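DUF4847 domain-containing protein (Bacteroides vulgatus, PDB 4ZGF) is of unknown function but binds calcium and belongs to the calycin clan of lipocalin-like proteins, so it may also bind small ligands. Local coordinates at residues A[13-18]-A[51-56]; A[73-78]-A[94-99]; A[88-93]-A[107-112]. All blocks are in the same frame, centred on the assembly; numbering follows the deposited sequence.

Interaction 1 (A[13-18]-A[51-56]). With ACT (acetate ion), chain J.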
loop_
_atom_site.group_PDB
_atom_site.type_symbol
_atom_site.label_atom_id
_atom_site.label_comp_id
_atom_site.label_asym_id
_atom_site.label_seq_id
_atom_site.Cartn_x
_atom_site.Cartn_y
_atom_site.Cartn_z
ATOM N N VAL A 13 -1.219 -5.361 -2.631
ATOM C CA VAL A 13 0.103 -4.750 -2.449
ATOM C C VAL A 13 1.125 -5.338 -3.435
ATOM O O VAL A 13 1.256 -6.541 -3.625
ATOM C CB VAL A 13 0.597 -4.972 -1.006
ATOM C CG1 VAL A 13 2.044 -4.568 -0.840
ATOM C CG2 VAL A 13 -0.262 -4.179 -0.050
ATOM N N VAL A 14 1.864 -4.399 -4.039
ATOM C CA VAL A 14 3.050 -4.715 -4.849
ATOM C C VAL A 14 4.292 -4.660 -3.965
ATOM O O VAL A 14 4.995 -5.664 -3.803
ATOM C CB VAL A 14 3.148 -3.791 -6.075
ATOM C CG1 VAL A 14 4.425 -4.066 -6.861
ATOM C CG2 VAL A 14 1.926 -3.934 -6.956
ATOM N N ASP A 15 4.608 -3.491 -3.394
ATOM C CA ASP A 15 5.772 -3.363 -2.491
ATOM C C ASP A 15 5.673 -2.002 -1.812
ATOM O O ASP A 15 4.800 -1.166 -2.127
ATOM C CB ASP A 15 7.103 -3.490 -3.292
ATOM C CG ASP A 15 8.285 -4.087 -2.530
ATOM O OD1 ASP A 15 8.317 -3.997 -1.284
ATOM O OD2 ASP A 15 9.194 -4.606 -3.233
ATOM N N PHE A 16 6.590 -1.839 -0.868
ATOM C CA PHE A 16 6.899 -0.550 -0.235
ATOM C C PHE A 16 8.109 0.009 -0.939
ATOM O O PHE A 16 9.040 -0.731 -1.228
ATOM C CB PHE A 16 7.198 -0.773 1.250
ATOM C CG PHE A 16 6.036 -1.303 2.052
ATOM C CD1 PHE A 16 5.771 -2.660 2.103
ATOM C CD2 PHE A 16 5.217 -0.453 2.794
ATOM C CE1 PHE A 16 4.706 -3.170 2.846
ATOM C CE2 PHE A 16 4.171 -0.957 3.558
ATOM C CZ PHE A 16 3.925 -2.300 3.588
ATOM N N TYR A 17 8.109 1.306 -1.237
ATOM C CA TYR A 17 9.160 1.918 -2.027
ATOM C C TYR A 17 9.849 3.007 -1.226
ATOM O O TYR A 17 9.194 3.801 -0.537
ATOM C CB TYR A 17 8.578 2.524 -3.318
ATOM C CG TYR A 17 8.130 1.453 -4.309
ATOM C CD1 TYR A 17 7.007 0.686 -4.074
ATOM C CD2 TYR A 17 8.851 1.204 -5.463
ATOM C CE1 TYR A 17 6.615 -0.311 -4.939
ATOM C CE2 TYR A 17 8.457 0.227 -6.367
ATOM C CZ TYR A 17 7.353 -0.538 -6.098
ATOM O OH TYR A 17 6.924 -1.551 -6.926
ATOM N N GLY A 18 11.165 3.045 -1.313
ATOM C CA GLY A 18 11.971 4.069 -0.670
ATOM C C GLY A 18 12.770 4.855 -1.673
ATOM O O GLY A 18 12.751 4.613 -2.875
ATOM N N ASP A 51 5.921 -13.029 0.019
ATOM C CA ASP A 51 4.747 -13.888 0.058
ATOM C C ASP A 51 3.727 -13.374 1.063
ATOM O O ASP A 51 2.507 -13.402 0.823
ATOM C CB ASP A 51 5.164 -15.320 0.293
ATOM C CG ASP A 51 4.019 -16.285 0.155
ATOM O OD1 ASP A 51 3.301 -16.235 -0.850
ATOM O OD2 ASP A 51 3.788 -17.038 1.109
ATOM N N ILE A 52 4.201 -12.849 2.193
ATOM C CA ILE A 52 3.290 -12.275 3.196
ATOM C C ILE A 52 2.569 -11.025 2.652
ATOM O O ILE A 52 1.338 -10.935 2.654
ATOM C CB ILE A 52 4.020 -11.972 4.510
ATOM C CG1 ILE A 52 4.416 -13.286 5.196
ATOM C CG2 ILE A 52 3.164 -11.099 5.418
ATOM C CD1 ILE A 52 5.423 -13.151 6.309
ATOM N N ILE A 53 3.346 -10.044 2.174
ATOM C CA ILE A 53 2.713 -8.761 1.829
ATOM C C ILE A 53 1.876 -8.871 0.562
ATOM O O ILE A 53 0.939 -8.100 0.365
ATOM C CB ILE A 53 3.717 -7.592 1.734
ATOM C CG1 ILE A 53 4.608 -7.685 0.499
ATOM C CG2 ILE A 53 4.458 -7.454 3.054
ATOM C CD1 ILE A 53 5.541 -6.501 0.298
ATOM N N HIS A 54 2.181 -9.858 -0.305
ATOM C CA HIS A 54 1.336 -10.057 -1.462
ATOM C C HIS A 54 -0.090 -10.476 -1.096
ATOM O O HIS A 54 -1.009 -10.287 -1.899
ATOM C CB HIS A 54 1.938 -11.071 -2.423
ATOM C CG HIS A 54 3.153 -10.578 -3.117
ATOM N ND1 HIS A 54 4.027 -11.456 -3.713
ATOM C CD2 HIS A 54 3.624 -9.339 -3.374
ATOM C CE1 HIS A 54 4.992 -10.789 -4.308
ATOM N NE2 HIS A 54 4.787 -9.506 -4.122
ATOM N N GLY A 55 -0.266 -11.034 0.105
ATOM C CA GLY A 55 -1.595 -11.328 0.612
ATOM C C GLY A 55 -2.366 -10.124 1.117
ATOM O O GLY A 55 -3.534 -10.270 1.500
ATOM N N PHE A 56 -1.751 -8.949 1.148
ATOM C CA PHE A 56 -2.403 -7.752 1.689
ATOM C C PHE A 56 -3.202 -7.060 0.592
ATOM O O PHE A 56 -2.692 -6.785 -0.497
ATOM C CB PHE A 56 -1.371 -6.766 2.248
ATOM C CG PHE A 56 -0.602 -7.217 3.461
ATOM C CD1 PHE A 56 -0.728 -8.465 4.028
ATOM C CD2 PHE A 56 0.272 -6.323 4.069
ATOM C CE1 PHE A 56 0.007 -8.818 5.144
ATOM C CE2 PHE A 56 0.974 -6.674 5.198
ATOM C CZ PHE A 56 0.836 -7.921 5.758
HETATM C C ACT J . 4.388 -14.831 -3.978
HETATM O O ACT J . 4.054 -16.055 -3.976
HETATM O OXT ACT J . 3.679 -14.093 -3.455
HETATM C CH3 ACT J . 5.661 -14.361 -4.645
HETATM O O HOH W 1 -0.371 -8.775 -4.169
HETATM O O HOH W 2 6.008 -7.471 -5.507
#
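Asp15 OD1 accepts two backbone N-H groups, those of Phe16 and Tyr31, and meets Ile53 CD1 across the contact. The bond from Phe16 N to Asp15 OD1 is 2.8 Å and bent, arriving on the anti side of the carboxylate. Val14 and Asp15 form a classic beta bulge facing Gln134, within strand 11-21 of the curled antiparallel sheet, consistent with the lipocalin-like fold of the family. Segment 51-56 brings in the C-terminal part of helix 40-54 and the chain that follows. One direct backbone bond joins the two, from Val13 N to Phe56 O at 3.0 Å. Val13 CB lies 3.4 Å from Ile53 O, and Val13 CG2 runs beside Phe56 CB. Val13 CG1 stands anti to the backbone N (chi1 170°), which turns it to Ile53 CD1. That same CD1 reaches the edge of the Phe16 ring. One water donates to Val13 O and to His54 O, bridging the two segments. A second donates to Val14 O and lies in the plane of the His54 ring, 2.7 Å from NE2. The other ring nitrogen, His54 ND1, donates to OXT of an acetate, probably from the crystallisation liquor, at 2.7 Å and 171°.

Interaction 2 (A[73-78]-A[94-99])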
loop_
_atom_site.group_PDB
_atom_site.type_symbol
_atom_site.label_atom_id
_atom_site.label_comp_id
_atom_site.label_asym_id
_atom_site.label_seq_id
_atom_site.Cartn_x
_atom_site.Cartn_y
_atom_site.Cartn_z
ATOM N N GLY A 73 -6.340 -11.181 9.849
ATOM C CA GLY A 73 -7.723 -10.748 9.662
ATOM C C GLY A 73 -7.874 -9.429 8.927
ATOM O O GLY A 73 -6.990 -8.872 8.258
ATOM N N THR A 74 -9.036 -8.876 9.120
ATOM C CA THR A 74 -9.434 -7.727 8.358
ATOM C C THR A 74 -9.072 -6.409 9.017
ATOM O O THR A 74 -9.011 -6.254 10.238
ATOM C CB THR A 74 -10.910 -7.718 8.065
ATOM O OG1 THR A 74 -11.618 -7.670 9.295
ATOM C CG2 THR A 74 -11.299 -8.930 7.252
ATOM N N ILE A 75 -8.906 -5.433 8.114
ATOM C CA ILE A 75 -8.880 -4.010 8.468
ATOM C C ILE A 75 -10.184 -3.402 8.004
ATOM O O ILE A 75 -10.774 -3.835 7.014
ATOM C CB ILE A 75 -7.669 -3.288 7.860
ATOM C CG1 ILE A 75 -7.571 -3.503 6.357
ATOM C CG2 ILE A 75 -6.414 -3.709 8.567
ATOM C CD1 ILE A 75 -6.503 -2.694 5.640
ATOM N N GLU A 76 -10.633 -2.357 8.708
ATOM C CA GLU A 76 -11.796 -1.599 8.313
ATOM C C GLU A 76 -11.567 -0.139 8.654
ATOM O O GLU A 76 -10.840 0.174 9.595
ATOM C CB GLU A 76 -13.072 -2.049 9.077
ATOM C CG GLU A 76 -13.407 -3.521 8.905
ATOM C CD GLU A 76 -14.599 -3.972 9.686
ATOM O OE1 GLU A 76 -15.049 -3.266 10.586
ATOM O OE2 GLU A 76 -15.081 -5.084 9.439
ATOM N N GLY A 77 -12.277 0.741 7.946
ATOM C CA GLY A 77 -12.245 2.155 8.286
ATOM C C GLY A 77 -12.954 2.989 7.261
ATOM O O GLY A 77 -13.825 2.528 6.537
ATOM N N THR A 78 -12.577 4.267 7.255
ATOM C CA THR A 78 -13.151 5.235 6.353
ATOM C C THR A 78 -12.033 5.943 5.586
ATOM O O THR A 78 -10.861 5.886 5.978
ATOM C CB THR A 78 -14.045 6.249 7.096
ATOM O OG1 THR A 78 -13.208 7.007 7.961
ATOM C CG2 THR A 78 -15.106 5.529 7.922
ATOM N N LYS A 94 -10.800 -0.633 12.633
ATOM C CA LYS A 94 -10.502 -1.999 13.077
ATOM C C LYS A 94 -9.187 -2.415 12.466
ATOM O O LYS A 94 -8.992 -2.245 11.248
ATOM C CB LYS A 94 -11.583 -2.966 12.608
ATOM C CG LYS A 94 -11.352 -4.436 12.988
ATOM C CD LYS A 94 -12.281 -5.377 12.206
ATOM C CE LYS A 94 -12.086 -6.865 12.522
ATOM N NZ LYS A 94 -10.770 -7.472 12.138
ATOM N N THR A 95 -8.318 -2.992 13.298
ATOM C CA THR A 95 -7.094 -3.662 12.829
ATOM C C THR A 95 -7.005 -5.000 13.548
ATOM O O THR A 95 -7.431 -5.133 14.710
ATOM C CB THR A 95 -5.830 -2.824 13.077
ATOM O OG1 THR A 95 -5.701 -2.503 14.466
ATOM C CG2 THR A 95 -5.832 -1.559 12.241
ATOM N N PRO A 96 -6.461 -6.033 12.875
ATOM C CA PRO A 96 -6.336 -7.368 13.461
ATOM C C PRO A 96 -5.119 -7.438 14.355
ATOM O O PRO A 96 -4.308 -6.526 14.381
ATOM C CB PRO A 96 -6.187 -8.238 12.216
ATOM C CG PRO A 96 -5.435 -7.396 11.238
ATOM C CD PRO A 96 -5.963 -5.993 11.479
ATOM N N PRO A 97 -4.969 -8.542 15.080
ATOM C CA PRO A 97 -3.803 -8.739 15.902
ATOM C C PRO A 97 -2.505 -8.424 15.156
ATOM O O PRO A 97 -2.267 -8.885 14.041
ATOM C CB PRO A 97 -3.931 -10.225 16.294
ATOM C CG PRO A 97 -5.415 -10.412 16.434
ATOM C CD PRO A 97 -5.974 -9.611 15.268
ATOM N N SER A 98 -1.662 -7.633 15.816
ATOM C CA SER A 98 -0.506 -7.020 15.161
ATOM C C SER A 98 0.549 -8.028 14.781
ATOM O O SER A 98 0.726 -9.099 15.394
ATOM C CB SER A 98 0.122 -5.901 16.065
ATOM O OG SER A 98 0.667 -6.400 17.270
ATOM N N THR A 99 1.280 -7.647 13.725
ATOM C CA THR A 99 2.507 -8.353 13.287
ATOM C C THR A 99 3.429 -7.246 12.758
ATOM O O THR A 99 2.995 -6.139 12.510
ATOM C CB THR A 99 2.253 -9.337 12.158
ATOM O OG1 THR A 99 1.925 -8.586 10.989
ATOM C CG2 THR A 99 1.170 -10.325 12.473
#
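Glu76 and Lys94 form an antiparallel hydrogen-bonded pair, with Glu76 N to Lys94 O at 3.0 Å and Lys94 N to Glu76 O at 3.1 Å. The Lys94 ammonium adds a second grip on segment 73-78. Lys94 and Thr74 each have two conformers; in the pair described, Lys94 NZ donates to Thr74 O at 2.9 Å and to Thr74 OG1 at 3.0 Å. The lysine chain runs extended as far as CE and then bends at its last torsion (chi4 -65°). That bend brings NZ over to both threonine oxygens. Lys94 and Glu76 share a face of the sheet. Their chains cross obliquely, with Glu76 CD 3.7 Å from Lys94 CD. Their opposite charges are near but not in contact, so this is no salt bridge. Beyond the pair, Ile75 CA makes a CH...O contact with Lys94 O at 3.3 Å. Pro96 CD sits 3.3 Å from Thr74 O and also touches Ile75 CG2. Pro96 CB lies against the Gly73 backbone, where a CB would be tight and would also run into the preceding carbonyl oxygen at these backbone angles. This pairing ties the chain leaving strand 87-92 to strand 73-82. Ile75 and Pro96 both pack on Ile70 of strand 65-70. Ile75 also reaches Phe105, and Pro96 reaches Asn102, both in helix 100-111. Thr99 is the N-cap of that helix, its OG1 accepting from Asn102 N.

Interaction 3 (A[88-93]-A[107-112])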
loop_
_atom_site.group_PDB
_atom_site.type_symbol
_atom_site.label_atom_id
_atom_site.label_comp_id
_atom_site.label_asym_id
_atom_site.label_seq_id
_atom_site.Cartn_x
_atom_site.Cartn_y
_atom_site.Cartn_z
ATOM N N VAL A 88 -5.351 12.456 0.171
ATOM C CA VAL A 88 -6.124 11.345 0.728
ATOM C C VAL A 88 -5.980 11.367 2.249
ATOM O O VAL A 88 -4.952 11.765 2.801
ATOM C CB VAL A 88 -5.680 10.008 0.111
ATOM C CG1 VAL A 88 -4.202 9.709 0.359
ATOM C CG2 VAL A 88 -6.549 8.847 0.582
ATOM N N ASN A 89 -7.030 10.861 2.920
ATOM C CA ASN A 89 -7.037 10.709 4.385
ATOM C C ASN A 89 -7.725 9.399 4.699
ATOM O O ASN A 89 -8.948 9.281 4.525
ATOM C CB ASN A 89 -7.763 11.892 5.019
ATOM C CG ASN A 89 -7.638 11.937 6.517
ATOM O OD1 ASN A 89 -7.047 11.057 7.141
ATOM N ND2 ASN A 89 -8.151 13.021 7.107
ATOM N N ILE A 90 -6.952 8.415 5.173
ATOM C CA ILE A 90 -7.449 7.104 5.589
ATOM C C ILE A 90 -7.523 7.074 7.106
ATOM O O ILE A 90 -6.639 7.620 7.801
ATOM C CB ILE A 90 -6.518 6.004 5.029
ATOM C CG1 ILE A 90 -6.581 6.020 3.489
ATOM C CG2 ILE A 90 -6.892 4.629 5.554
ATOM C CD1 ILE A 90 -5.542 5.184 2.788
ATOM N N ASN A 91 -8.578 6.437 7.613
ATOM C CA ASN A 91 -8.845 6.361 9.065
ATOM C C ASN A 91 -9.204 4.942 9.395
ATOM O O ASN A 91 -10.157 4.390 8.823
ATOM C CB ASN A 91 -10.023 7.275 9.413
ATOM C CG ASN A 91 -9.918 8.580 8.655
ATOM O OD1 ASN A 91 -8.903 9.276 8.749
ATOM N ND2 ASN A 91 -10.946 8.887 7.847
ATOM N N PHE A 92 -8.481 4.308 10.305
ATOM C CA PHE A 92 -8.805 2.922 10.704
ATOM C C PHE A 92 -9.784 2.904 11.869
ATOM O O PHE A 92 -9.628 3.624 12.860
ATOM C CB PHE A 92 -7.551 2.172 11.116
ATOM C CG PHE A 92 -6.666 1.795 9.951
ATOM C CD1 PHE A 92 -5.701 2.694 9.477
ATOM C CD2 PHE A 92 -6.765 0.553 9.345
ATOM C CE1 PHE A 92 -4.903 2.337 8.414
ATOM C CE2 PHE A 92 -5.956 0.216 8.293
ATOM C CZ PHE A 92 -5.021 1.105 7.826
ATOM N N THR A 93 -10.758 1.995 11.767
ATOM C CA THR A 93 -11.645 1.645 12.894
ATOM C C THR A 93 -11.415 0.253 13.423
ATOM O O THR A 93 -11.809 -0.036 14.554
ATOM C CB THR A 93 -13.115 1.892 12.548
ATOM O OG1 THR A 93 -13.462 1.162 11.384
ATOM C CG2 THR A 93 -13.369 3.386 12.287
ATOM N N GLU A 107 0.904 1.674 9.155
ATOM C CA GLU A 107 1.570 2.957 9.248
ATOM C C GLU A 107 1.622 3.654 7.891
ATOM O O GLU A 107 1.363 4.857 7.791
ATOM C CB GLU A 107 2.965 2.756 9.832
ATOM C CG GLU A 107 3.737 4.035 10.106
ATOM C CD GLU A 107 3.256 4.885 11.343
ATOM O OE1 GLU A 107 2.191 4.676 12.051
ATOM O OE2 GLU A 107 3.932 5.917 11.513
ATOM N N ALA A 108 1.931 2.922 6.818
ATOM C CA ALA A 108 1.949 3.534 5.493
ATOM C C ALA A 108 0.591 4.107 5.131
ATOM O O ALA A 108 0.498 5.207 4.570
ATOM C CB ALA A 108 2.424 2.538 4.441
ATOM N N LEU A 109 -0.480 3.370 5.427
ATOM C CA LEU A 109 -1.799 3.873 5.099
ATOM C C LEU A 109 -2.201 5.032 6.003
ATOM O O LEU A 109 -2.831 5.971 5.539
ATOM C CB LEU A 109 -2.859 2.760 5.125
ATOM C CG LEU A 109 -3.005 2.104 3.729
ATOM C CD1 LEU A 109 -1.737 1.461 3.231
ATOM C CD2 LEU A 109 -4.191 1.197 3.699
ATOM N N ASN A 110 -1.878 4.947 7.288
ATOM C CA ASN A 110 -2.192 6.033 8.203
ATOM C C ASN A 110 -1.451 7.321 7.880
ATOM O O ASN A 110 -1.990 8.392 8.140
ATOM C CB ASN A 110 -1.858 5.654 9.646
ATOM C CG ASN A 110 -3.025 5.102 10.393
ATOM O OD1 ASN A 110 -4.146 5.586 10.235
ATOM N ND2 ASN A 110 -2.798 4.066 11.200
ATOM N N ASN A 111 -0.252 7.215 7.331
ATOM C CA ASN A 111 0.533 8.410 7.012
ATOM C C ASN A 111 0.288 8.903 5.603
ATOM O O ASN A 111 0.797 9.967 5.223
ATOM C CB ASN A 111 1.992 8.166 7.307
ATOM C CG ASN A 111 2.267 7.991 8.783
ATOM O OD1 ASN A 111 1.489 8.428 9.651
ATOM N ND2 ASN A 111 3.369 7.348 9.073
ATOM N N ALA A 112 -0.426 8.150 4.792
ATOM C CA ALA A 112 -0.661 8.566 3.403
ATOM C C ALA A 112 -1.414 9.896 3.372
ATOM O O ALA A 112 -2.439 10.048 4.019
ATOM C CB ALA A 112 -1.461 7.513 2.670
HETATM O O HOH W 3 -4.062 8.456 5.464
HETATM O O HOH W 4 -4.557 8.392 9.944
HETATM O O HOH W 5 -6.479 5.957 11.533
#
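The axes of strand 88-92 and helix 107-111 come within 7.5 Å, their N-to-C directions 130° apart, and the CA atoms of Ile90 and Asn110 lie 6.0 Å apart. This is helix-on-sheet packing, with helix 100-111 laid against the inner face of the curled sheet. Ile90 sits in the middle, its CB near Leu109 O. Ile90 CD1 lies 4.1 Å from Leu109 CG in the conformer described, one of two. At one end, Val88 CG1 touches Ala112 CB. At the other, Phe92 CG is anti to the carbonyl carbon (chi1 -73°), which brings the ring edge to Leu109 and Asn110. Phe92 CZ lies 3.8 Å from Leu109 CB. Phe92 CD1 lies 3.4 Å from Asn110 OD1, which is near the ring plane, while the amide plane is turned 69° from the ring. With a serine here the ring edge is gone, which would probably leave a gap beside Leu109 CB and let the Asn110 amide turn more easily. One water accepts from Ile90 N at 2.9 Å and lies within bonding distance of Leu109 O and Ala112 O, linking backbone to backbone. Another accepts from Phe92 N and donates to the side-chain atom Asn110 OD1 at 2.7 Å. The side chains of Val88, Ile90, Leu109 and Ala112 thus make apolar contacts, the Phe92 edge meets a polar oxygen, and water takes the Ile90 and Phe92 N-H groups.

The three contacts follow one chain round a single curled antiparallel sheet. Interaction 1 closes before the others open. The segments of interactions 2 and 3 alternate along the chain, and their strands 73-82 and 87-92 are sheet neighbours. Their centres are 12 Å apart, and Thr93 N and Asn91 N probably bond to Glu76 O and Thr78 O. Interaction 1 lies about 16 Å from each by centres. It touches interaction 3 where Phe16 CE2 packs on Ala108 CB, 4.0 Å away. Helix 100-111 is the common element: interaction 2 leads into its start, interaction 3 holds its end, and Val13 and Phe56 of interaction 1 reach its Phe105. The helix thus links distant parts of the sheet.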